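Local coordinates for glutamate--tRNA ligase (Elizabethkingia anophelis, PDB 6B1Z), which catalyses the ATP-dependent attachment of glutamate to tRNA, as a class I aminoacyl-tRNA synthetase, at residues A[145-149]-A[150-154]; A[138-141]-A[142-145]; A[363-366]-A[367-370]; A[357-360]-A[361-364]. All blocks are in the same frame, centred on the assembly; numbering follows the deposited sequence.

Overall arrangement
The four contacts form two neighbouring pairs far apart in an elongated chain. Interactions 2 and 1 come first, in that order, in the loop between helix 119-131 and helix 154-162 of the catalytic domain; they share Arg145, and their centres are about 10 Å apart. Interactions 4 and 3 follow in the anticodon-binding domain, where helix 348-361 ends and helix 364-377 begins; they share Ser363 and Asn364, with centres about 9 Å apart. Between interactions 1 and 3 the centres are about 70 Å apart, on opposite sides of the chain's centre. Such a spread fits an enzyme that probably has to reach both the acceptor end and the anticodon of one tRNA.

Interaction 1. Residues A[145-149]-A[150-154]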
loop_
_atom_site.group_PDB
_atom_site.type_symbol
_atom_site.label_atom_id
_atom_site.label_comp_id
_atom_site.label_asym_id
_atom_site.label_seq_id
_atom_site.Cartn_x
_atom_site.Cartn_y
_atom_site.Cartn_z
ATOM N N ARG A 145 -41.327 17.697 -1.554
ATOM C CA ARG A 145 -42.321 16.687 -1.219
ATOM C C ARG A 145 -41.865 15.763 -0.098
ATOM O O ARG A 145 -42.541 14.770 0.191
ATOM C CB ARG A 145 -42.721 15.878 -2.453
ATOM C CG ARG A 145 -41.644 15.042 -3.118
ATOM C CD ARG A 145 -42.279 14.390 -4.348
ATOM N NE ARG A 145 -41.329 13.944 -5.363
ATOM C CZ ARG A 145 -41.240 12.692 -5.805
ATOM N NH1 ARG A 145 -42.042 11.751 -5.317
ATOM N NH2 ARG A 145 -40.353 12.382 -6.740
ATOM N N LEU A 146 -40.759 16.082 0.559
ATOM C CA LEU A 146 -40.306 15.335 1.717
ATOM C C LEU A 146 -40.612 16.159 2.972
ATOM O O LEU A 146 -41.440 17.081 2.932
ATOM C CB LEU A 146 -38.828 14.982 1.520
ATOM C CG LEU A 146 -38.676 13.917 0.420
ATOM C CD1 LEU A 146 -37.237 13.810 -0.069
ATOM C CD2 LEU A 146 -39.189 12.563 0.910
ATOM N N ARG A 147 -39.980 15.821 4.097
ATOM C CA ARG A 147 -40.345 16.400 5.391
ATOM C C ARG A 147 -39.149 17.156 5.959
ATOM O O ARG A 147 -38.277 16.565 6.602
ATOM C CB ARG A 147 -40.843 15.319 6.348
ATOM C CG ARG A 147 -42.231 14.767 5.945
ATOM C CD ARG A 147 -42.770 13.658 6.877
ATOM N NE ARG A 147 -42.696 14.020 8.290
ATOM C CZ ARG A 147 -43.528 14.862 8.898
ATOM N NH1 ARG A 147 -44.507 15.444 8.215
ATOM N NH2 ARG A 147 -43.374 15.122 10.190
ATOM N N ASN A 148 -39.111 18.468 5.731
ATOM C CA ASN A 148 -37.957 19.268 6.116
ATOM C C ASN A 148 -38.418 20.708 6.343
ATOM O O ASN A 148 -39.585 21.041 6.131
ATOM C CB ASN A 148 -36.865 19.161 5.045
ATOM C CG ASN A 148 -37.372 19.556 3.679
ATOM O OD1 ASN A 148 -37.742 20.708 3.469
ATOM N ND2 ASN A 148 -37.411 18.607 2.750
ATOM N N SER A 149 -37.489 21.570 6.775
ATOM C CA SER A 149 -37.869 22.936 7.123
ATOM C C SER A 149 -38.110 23.818 5.904
ATOM O O SER A 149 -38.540 24.964 6.069
ATOM C CB SER A 149 -36.823 23.573 8.052
ATOM O OG SER A 149 -35.536 23.582 7.474
ATOM N N ILE A 150 -37.849 23.321 4.700
ATOM C CA ILE A 150 -38.252 24.038 3.496
ATOM C C ILE A 150 -39.673 23.671 3.087
ATOM O O ILE A 150 -40.456 24.548 2.706
ATOM C CB ILE A 150 -37.245 23.765 2.362
ATOM C CG1 ILE A 150 -35.895 24.408 2.689
ATOM C CG2 ILE A 150 -37.790 24.277 1.018
ATOM C CD1 ILE A 150 -34.775 23.955 1.803
ATOM N N SER A 151 -40.030 22.387 3.175
ATOM C CA SER A 151 -41.326 21.896 2.710
ATOM C C SER A 151 -42.435 22.039 3.742
ATOM O O SER A 151 -43.612 22.148 3.368
ATOM C CB SER A 151 -41.210 20.418 2.321
ATOM O OG SER A 151 -41.042 19.611 3.478
ATOM N N LEU A 152 -42.109 22.019 5.002
ATOM C CA LEU A 152 -43.138 21.995 6.026
ATOM C C LEU A 152 -43.418 23.399 6.539
ATOM O O LEU A 152 -42.505 24.225 6.638
ATOM C CB LEU A 152 -42.720 21.104 7.200
ATOM C CG LEU A 152 -42.481 19.635 6.847
ATOM C CD1 LEU A 152 -42.002 18.883 8.077
ATOM C CD2 LEU A 152 -43.750 19.002 6.269
ATOM N N PRO A 153 -44.680 23.677 6.870
ATOM C CA PRO A 153 -45.024 24.976 7.460
ATOM C C PRO A 153 -44.192 25.266 8.701
ATOM O O PRO A 153 -43.851 24.364 9.469
ATOM C CB PRO A 153 -46.511 24.822 7.807
ATOM C CG PRO A 153 -47.016 23.778 6.866
ATOM C CD PRO A 153 -45.863 22.827 6.651
ATOM N N GLU A 154 -43.869 26.550 8.891
ATOM C CA GLU A 154 -43.042 26.953 10.025
ATOM C C GLU A 154 -43.648 26.520 11.358
ATOM O O GLU A 154 -42.911 26.247 12.315
ATOM C CB GLU A 154 -42.831 28.468 10.006
HETATM O O HOH W 1 -40.597 25.738 7.757
#
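First torsions near +60° in both Asn148 (chi1 56°) and Ser151 (chi1 71°) fold their polar groups back over the turn between them. Asn148 OD1 thereby meets two backbone amides. Ile150 N approaches in the carbonyl plane, on a lone pair, at 2.9 Å from Asn148 OD1, whereas Ser151 N comes in tilted from that plane at the same 2.9 Å. The Ile150 bond closes an Asx turn, a task suited to the short asparagine amide. The backbone joins in: Leu152 N bonds to Asn148 O at 2.9 Å. Serine fits position 151 because its hydroxyl works both ways. Ser151 OG donates to Leu146 O at 2.6 Å, from above the carbonyl plane, and accepts from Asn148 N at 3.2 Å. Leu152 supplies the apolar part, its CD1 lying over one face of the Arg147 guanidinium near the rim. One water bridges Ser149 O and Leu152 O. Around the turn, Asn148 ND2 bonds to Arg143 O and Tyr138 OH, Ser149 pairs through its backbone with Leu114 of strand 112-115, and Leu152 packs on Val157 and Leu160 of helix 154-162, whose N-cap is Pro153.

Interaction 2. Residues A[138-141]-A[142-145]; sequences YNYE and TRNR
Asn139 O is gripped by two successive backbone amides: Arg143 N bonds to it at 2.9 Å, and Thr142 N adds a weak bond. Thr142 N also turns to the side chain of the same asparagine, lying 3.1 Å from Asn139 OD1 and nearly in line with that C=O. A chi1 of 62° tucks the Asn139 amide beside its own backbone, where OD1 can reach this N-H. Thr142 OG1 has its bond outside, to Ala137 O.

Arg143 packs against two tyrosines. Its CB lies 4.0 Å from Tyr138 CE1, and the chain then bends at chi3 (75°) to carry the guanidinium to Tyr140. There NH1 of Arg143 comes within 3.4 Å of Tyr140 CD2, the two planes standing 70° apart, while Tyr140 CA lies over one guanidinium face. A long, flexible arginine suits this buried spot because its charge is met beyond the contact, by Asp198 in a salt bridge and by Met173 O. Tyr138 OH bonds to Asp117. A water accepts a hydrogen bond from Asn144 N at 2.9 Å, and another donates to both Tyr140 O and Asn144 OD1.

The pattern in which an asparagine OD1 accepts from the N-H three residues on, and its carbonyl from the N-H four on, is an Asx motif; here it bends the loop before helix 154-162.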
loop_
_atom_site.group_PDB
_atom_site.type_symbol
_atom_site.label_atom_id
_atom_site.label_comp_id
_atom_site.label_asym_id
_atom_site.label_seq_id
_atom_site.Cartn_x
_atom_site.Cartn_y
_atom_site.Cartn_z
ATOM N N TYR A 138 -32.017 13.192 -2.879
ATOM C CA TYR A 138 -32.581 14.275 -2.079
ATOM C C TYR A 138 -31.980 15.574 -2.599
ATOM O O TYR A 138 -30.796 15.844 -2.372
ATOM C CB TYR A 138 -32.238 14.046 -0.605
ATOM C CG TYR A 138 -33.237 14.588 0.413
ATOM C CD1 TYR A 138 -33.594 15.931 0.429
ATOM C CD2 TYR A 138 -33.800 13.745 1.377
ATOM C CE1 TYR A 138 -34.496 16.430 1.376
ATOM C CE2 TYR A 138 -34.695 14.228 2.326
ATOM C CZ TYR A 138 -35.049 15.572 2.308
ATOM O OH TYR A 138 -35.933 16.040 3.246
ATOM N N ASN A 139 -32.765 16.370 -3.322
ATOM C CA ASN A 139 -32.187 17.483 -4.076
ATOM C C ASN A 139 -33.254 18.552 -4.292
ATOM O O ASN A 139 -34.347 18.494 -3.717
ATOM C CB ASN A 139 -31.590 16.982 -5.401
ATOM C CG ASN A 139 -32.638 16.367 -6.327
ATOM O OD1 ASN A 139 -33.845 16.454 -6.075
ATOM N ND2 ASN A 139 -32.177 15.750 -7.407
ATOM N N TYR A 140 -32.943 19.530 -5.143
ATOM C CA TYR A 140 -33.896 20.608 -5.392
ATOM C C TYR A 140 -35.235 20.069 -5.889
ATOM O O TYR A 140 -36.294 20.583 -5.513
ATOM C CB TYR A 140 -33.310 21.600 -6.400
ATOM C CG TYR A 140 -34.148 22.849 -6.527
ATOM C CD1 TYR A 140 -35.278 22.861 -7.333
ATOM C CD2 TYR A 140 -33.822 24.008 -5.825
ATOM C CE1 TYR A 140 -36.055 23.986 -7.446
ATOM C CE2 TYR A 140 -34.604 25.142 -5.925
ATOM C CZ TYR A 140 -35.713 25.122 -6.746
ATOM O OH TYR A 140 -36.517 26.240 -6.878
ATOM N N GLU A 141 -35.204 19.032 -6.731
ATOM C CA GLU A 141 -36.419 18.485 -7.334
ATOM C C GLU A 141 -37.320 17.778 -6.332
ATOM O O GLU A 141 -38.550 17.797 -6.493
ATOM C CB GLU A 141 -36.044 17.504 -8.440
ATOM C CG GLU A 141 -35.490 18.160 -9.692
ATOM C CD GLU A 141 -35.099 17.137 -10.745
ATOM O OE1 GLU A 141 -34.653 16.024 -10.370
ATOM O OE2 GLU A 141 -35.239 17.449 -11.946
ATOM N N THR A 142 -36.743 17.120 -5.323
ATOM C CA THR A 142 -37.509 16.280 -4.409
ATOM C C THR A 142 -37.709 16.896 -3.032
ATOM O O THR A 142 -38.547 16.402 -2.269
ATOM C CB THR A 142 -36.839 14.900 -4.229
ATOM O OG1 THR A 142 -35.503 15.058 -3.720
ATOM C CG2 THR A 142 -36.758 14.139 -5.554
ATOM N N ARG A 143 -36.962 17.949 -2.679
ATOM C CA ARG A 143 -37.017 18.363 -1.281
ATOM C C ARG A 143 -38.400 18.882 -0.899
ATOM O O ARG A 143 -38.813 18.734 0.254
ATOM C CB ARG A 143 -35.927 19.397 -0.973
ATOM C CG ARG A 143 -36.150 20.758 -1.565
ATOM C CD ARG A 143 -35.137 21.760 -0.993
ATOM N NE ARG A 143 -33.796 21.613 -1.545
ATOM C CZ ARG A 143 -33.158 22.563 -2.228
ATOM N NH1 ARG A 143 -33.754 23.738 -2.457
ATOM N NH2 ARG A 143 -31.923 22.345 -2.679
ATOM N N ASN A 144 -39.160 19.433 -1.851
ATOM C CA ASN A 144 -40.442 20.005 -1.469
ATOM C C ASN A 144 -41.532 18.973 -1.225
ATOM O O ASN A 144 -42.588 19.339 -0.697
ATOM C CB ASN A 144 -40.898 21.018 -2.520
ATOM C CG ASN A 144 -40.125 22.315 -2.425
ATOM O OD1 ASN A 144 -39.364 22.665 -3.326
ATOM N ND2 ASN A 144 -40.300 23.026 -1.318
ATOM N N ARG A 145 -41.327 17.697 -1.554
ATOM C CA ARG A 145 -42.321 16.687 -1.219
ATOM C C ARG A 145 -41.865 15.763 -0.098
ATOM O O ARG A 145 -42.541 14.770 0.191
ATOM C CB ARG A 145 -42.721 15.878 -2.453
ATOM C CG ARG A 145 -41.644 15.042 -3.118
ATOM C CD ARG A 145 -42.279 14.390 -4.348
ATOM N NE ARG A 145 -41.329 13.944 -5.363
ATOM C CZ ARG A 145 -41.240 12.692 -5.805
ATOM N NH1 ARG A 145 -42.042 11.751 -5.317
ATOM N NH2 ARG A 145 -40.353 12.382 -6.740
HETATM O O HOH W 2 -38.795 20.172 -4.621
HETATM O O HOH W 3 -39.211 24.890 -5.850
HETATM O O HOH W 4 -37.031 23.359 -4.055
HETATM O O HOH W 5 -40.308 15.398 -7.065
#

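Interaction 3. Residues A[363-366]-A[367-370]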
loop_
_atom_site.group_PDB
_atom_site.type_symbol
_atom_site.label_atom_id
_atom_site.label_comp_id
_atom_site.label_asym_id
_atom_site.label_seq_id
_atom_site.Cartn_x
_atom_site.Cartn_y
_atom_site.Cartn_z
ATOM N N SER A 363 24.001 -5.217 1.927
ATOM C CA SER A 363 25.156 -6.011 2.320
ATOM C C SER A 363 24.717 -7.402 2.768
ATOM O O SER A 363 23.568 -7.625 3.171
ATOM C CB SER A 363 25.914 -5.330 3.456
ATOM O OG SER A 363 25.099 -5.288 4.614
ATOM N N ASN A 364 25.661 -8.339 2.713
ATOM C CA ASN A 364 25.381 -9.680 3.213
ATOM C C ASN A 364 25.000 -9.624 4.686
ATOM O O ASN A 364 24.067 -10.312 5.121
ATOM C CB ASN A 364 26.580 -10.606 2.983
ATOM C CG ASN A 364 26.906 -10.781 1.506
ATOM O OD1 ASN A 364 26.043 -10.580 0.645
ATOM N ND2 ASN A 364 28.141 -11.173 1.205
ATOM N N GLU A 365 25.686 -8.772 5.463
ATOM C CA GLU A 365 25.349 -8.632 6.876
ATOM C C GLU A 365 23.936 -8.101 7.088
ATOM O O GLU A 365 23.264 -8.506 8.042
ATOM C CB GLU A 365 26.357 -7.721 7.567
ATOM C CG GLU A 365 27.728 -8.344 7.745
ATOM C CD GLU A 365 27.819 -9.276 8.950
ATOM O OE1 GLU A 365 26.785 -9.854 9.355
ATOM O OE2 GLU A 365 28.929 -9.409 9.496
ATOM N N ALA A 366 23.475 -7.174 6.236
ATOM C CA ALA A 366 22.127 -6.636 6.388
ATOM C C ALA A 366 21.059 -7.700 6.129
ATOM O O ALA A 366 19.978 -7.647 6.729
ATOM C CB ALA A 366 21.930 -5.437 5.447
ATOM N N ILE A 367 21.358 -8.669 5.260
ATOM C CA ILE A 367 20.434 -9.752 4.932
ATOM C C ILE A 367 20.452 -10.847 5.998
ATOM O O ILE A 367 19.449 -11.551 6.185
ATOM C CB ILE A 367 20.799 -10.314 3.547
ATOM C CG1 ILE A 367 20.528 -9.271 2.461
ATOM C CG2 ILE A 367 20.041 -11.620 3.248
ATOM C CD1 ILE A 367 21.171 -9.616 1.130
ATOM N N LEU A 368 21.567 -11.013 6.708
ATOM C CA LEU A 368 21.741 -12.159 7.605
ATOM C C LEU A 368 20.625 -12.344 8.629
ATOM O O LEU A 368 20.186 -13.490 8.818
ATOM C CB LEU A 368 23.101 -12.064 8.318
ATOM C CG LEU A 368 23.450 -13.250 9.231
ATOM C CD1 LEU A 368 23.596 -14.540 8.431
ATOM C CD2 LEU A 368 24.724 -12.952 10.003
ATOM N N PRO A 369 20.145 -11.312 9.329
ATOM C CA PRO A 369 19.110 -11.570 10.351
ATOM C C PRO A 369 17.850 -12.207 9.786
ATOM O O PRO A 369 17.363 -13.190 10.355
ATOM C CB PRO A 369 18.843 -10.179 10.940
ATOM C CG PRO A 369 20.091 -9.399 10.646
ATOM C CD PRO A 369 20.582 -9.900 9.334
ATOM N N GLU A 370 17.318 -11.685 8.678
ATOM C CA GLU A 370 16.133 -12.307 8.099
ATOM C C GLU A 370 16.458 -13.688 7.543
ATOM O O GLU A 370 15.650 -14.616 7.666
ATOM C CB GLU A 370 15.529 -11.409 7.020
ATOM C CG GLU A 370 14.218 -11.961 6.428
ATOM C CD GLU A 370 13.078 -12.061 7.456
ATOM O OE1 GLU A 370 13.103 -11.337 8.480
ATOM O OE2 GLU A 370 12.156 -12.880 7.238
HETATM O O HOH W 6 17.631 -8.967 7.400
#
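Ser363 holds the first turn of helix 364-377 with both its oxygens. It is the N-cap, and its OG accepts from Ala366 N at 3.0 Å, satisfying an amide that has no helical carbonyl before it. Serine is a classic choice here, since a chi1 of 65° brings the short hydroxyl back over the opening turn. The carbonyl O of Ser363 accepts from Ile367 N at 3.2 Å, the donor tilted by 20° from the carbonyl plane.

Ile367 N adds a weak bond to Asn364 O. Leu368 N is held less firmly still, by two weak bonds, to Asn364 O at 3.0 Å and to Glu365 O. Beyond it the ladder breaks, because Pro369 has no N-H to give; its CD sits 3.3 Å from Glu365 O instead. A water repairs the following rung, donating to Ala366 O at 2.8 Å and accepting from Glu370 N at 3.0 Å, so the helix goes on past a kink.

The side chains pack along the same turn. Glu365, bent at chi2 (-81°), lies beside Leu368 and points the same way, with OE1 of Glu365 3.8 Å from Leu368 CD2. Ile367 CG1 rests 3.5 Å from Ser363 O, and the branched apolar chain suits its buried place. Outside the turn, Asn364 OD1 bonds to Lys395, Leu368 packs on Ala387 of helix 384-394, and Ile367 touches Ile391 of that helix and Val401 and Ile404 of helix 401-406.

Interaction 4. Residues A[357-360]-A[361-364]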
loop_
_atom_site.group_PDB
_atom_site.type_symbol
_atom_site.label_atom_id
_atom_site.label_comp_id
_atom_site.label_asym_id
_atom_site.label_seq_id
_atom_site.Cartn_x
_atom_site.Cartn_y
_atom_site.Cartn_z
ATOM N N GLN A 357 15.939 -5.227 -7.007
ATOM C CA GLN A 357 16.945 -4.176 -7.145
ATOM C C GLN A 357 17.491 -3.764 -5.787
ATOM O O GLN A 357 18.706 -3.592 -5.625
ATOM C CB GLN A 357 16.367 -2.949 -7.859
ATOM C CG GLN A 357 15.867 -3.176 -9.284
ATOM C CD GLN A 357 16.813 -3.979 -10.138
ATOM O OE1 GLN A 357 17.824 -3.469 -10.617
ATOM N NE2 GLN A 357 16.488 -5.252 -10.341
ATOM N N TYR A 358 16.607 -3.602 -4.798
ATOM C CA TYR A 358 17.051 -3.172 -3.474
ATOM C C TYR A 358 17.760 -4.296 -2.736
ATOM O O TYR A 358 18.758 -4.048 -2.047
ATOM C CB TYR A 358 15.861 -2.625 -2.658
ATOM C CG TYR A 358 15.519 -1.176 -2.962
ATOM C CD1 TYR A 358 14.722 -0.827 -4.048
ATOM C CD2 TYR A 358 16.016 -0.150 -2.168
ATOM C CE1 TYR A 358 14.425 0.510 -4.325
ATOM C CE2 TYR A 358 15.729 1.170 -2.431
ATOM C CZ TYR A 358 14.926 1.496 -3.500
ATOM O OH TYR A 358 14.668 2.816 -3.741
ATOM N N LEU A 359 17.287 -5.537 -2.889
ATOM C CA LEU A 359 17.919 -6.663 -2.201
ATOM C C LEU A 359 19.357 -6.843 -2.659
ATOM O O LEU A 359 20.260 -7.077 -1.836
ATOM C CB LEU A 359 17.107 -7.935 -2.458
ATOM C CG LEU A 359 17.595 -9.248 -1.838
ATOM C CD1 LEU A 359 17.697 -9.102 -0.342
ATOM C CD2 LEU A 359 16.627 -10.369 -2.191
ATOM N N GLN A 360 19.595 -6.703 -3.971
ATOM C CA GLN A 360 20.925 -6.928 -4.536
ATOM C C GLN A 360 21.946 -5.948 -3.985
ATOM O O GLN A 360 23.148 -6.253 -3.964
ATOM C CB GLN A 360 20.873 -6.826 -6.062
ATOM C CG GLN A 360 20.221 -8.007 -6.742
ATOM C CD GLN A 360 19.975 -7.756 -8.221
ATOM O OE1 GLN A 360 20.190 -6.648 -8.719
ATOM N NE2 GLN A 360 19.519 -8.780 -8.928
ATOM N N LEU A 361 21.498 -4.771 -3.547
ATOM C CA LEU A 361 22.378 -3.730 -3.040
ATOM C C LEU A 361 22.577 -3.791 -1.530
ATOM O O LEU A 361 23.464 -3.105 -1.013
ATOM C CB LEU A 361 21.839 -2.352 -3.427
ATOM C CG LEU A 361 21.952 -1.965 -4.907
ATOM C CD1 LEU A 361 21.450 -0.556 -5.086
ATOM C CD2 LEU A 361 23.390 -2.091 -5.384
ATOM N N MET A 362 21.779 -4.580 -0.814
ATOM C CA MET A 362 22.009 -4.787 0.614
ATOM C C MET A 362 23.307 -5.551 0.838
ATOM O O MET A 362 23.674 -6.428 0.061
ATOM C CB MET A 362 20.855 -5.576 1.235
ATOM C CG MET A 362 19.534 -4.840 1.223
ATOM S SD MET A 362 18.186 -5.794 1.935
ATOM C CE MET A 362 18.715 -6.039 3.632
ATOM N N SER A 363 24.001 -5.217 1.927
ATOM C CA SER A 363 25.156 -6.011 2.320
ATOM C C SER A 363 24.717 -7.402 2.768
ATOM O O SER A 363 23.568 -7.625 3.171
ATOM C CB SER A 363 25.914 -5.330 3.456
ATOM O OG SER A 363 25.099 -5.288 4.614
ATOM N N ASN A 364 25.661 -8.339 2.713
ATOM C CA ASN A 364 25.381 -9.680 3.213
ATOM C C ASN A 364 25.000 -9.624 4.686
ATOM O O ASN A 364 24.067 -10.312 5.121
ATOM C CB ASN A 364 26.580 -10.606 2.983
ATOM C CG ASN A 364 26.906 -10.781 1.506
ATOM O OD1 ASN A 364 26.043 -10.580 0.645
ATOM N ND2 ASN A 364 28.141 -11.173 1.205
#
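Met362 lies across the end of helix 348-361, meeting first its backbone and then a leucine. CB of Met362 lies 3.5 Å from Leu359 O. CG comes equally near the preceding carbonyl, 3.5 Å from Tyr358 O. With chi2 fully extended, SD reaches Leu359 CD1 at 4.0 Å, an apolar contact at a methyl tip. The bend at chi3 (62°) then carries CE toward Ile367 of the next helix. An unbranched, pliable methionine is well suited to thread such a path between two helices.

In the backbone, the bonds shift to shorter spacing. Leu361 N bonds to Tyr358 O at 3.2 Å, and Met362 N to Leu359 O at 3.1 Å. Both donors stand well above the carbonyl planes, 65° out of them, and Met362 N adds only a weak bond to Tyr358 O. Leu361 lays its CG 3.7 Å from Gln357 O.

Partners elsewhere in the fold hold the turn: Tyr358 OH bonds to Asn309 of helix 304-312, Gln360 NE2 to Glu396 O, and Met362 O to Lys395. Bonds three residues apart, as in a 3-10 turn, are a common way for an alpha-helix to end. Here the turn leads through extended Met362 to the N-cap Ser363, making the tight helix-to-helix link expected in the all-helical anticodon-binding part of bacterial glutamyl-tRNA synthetases.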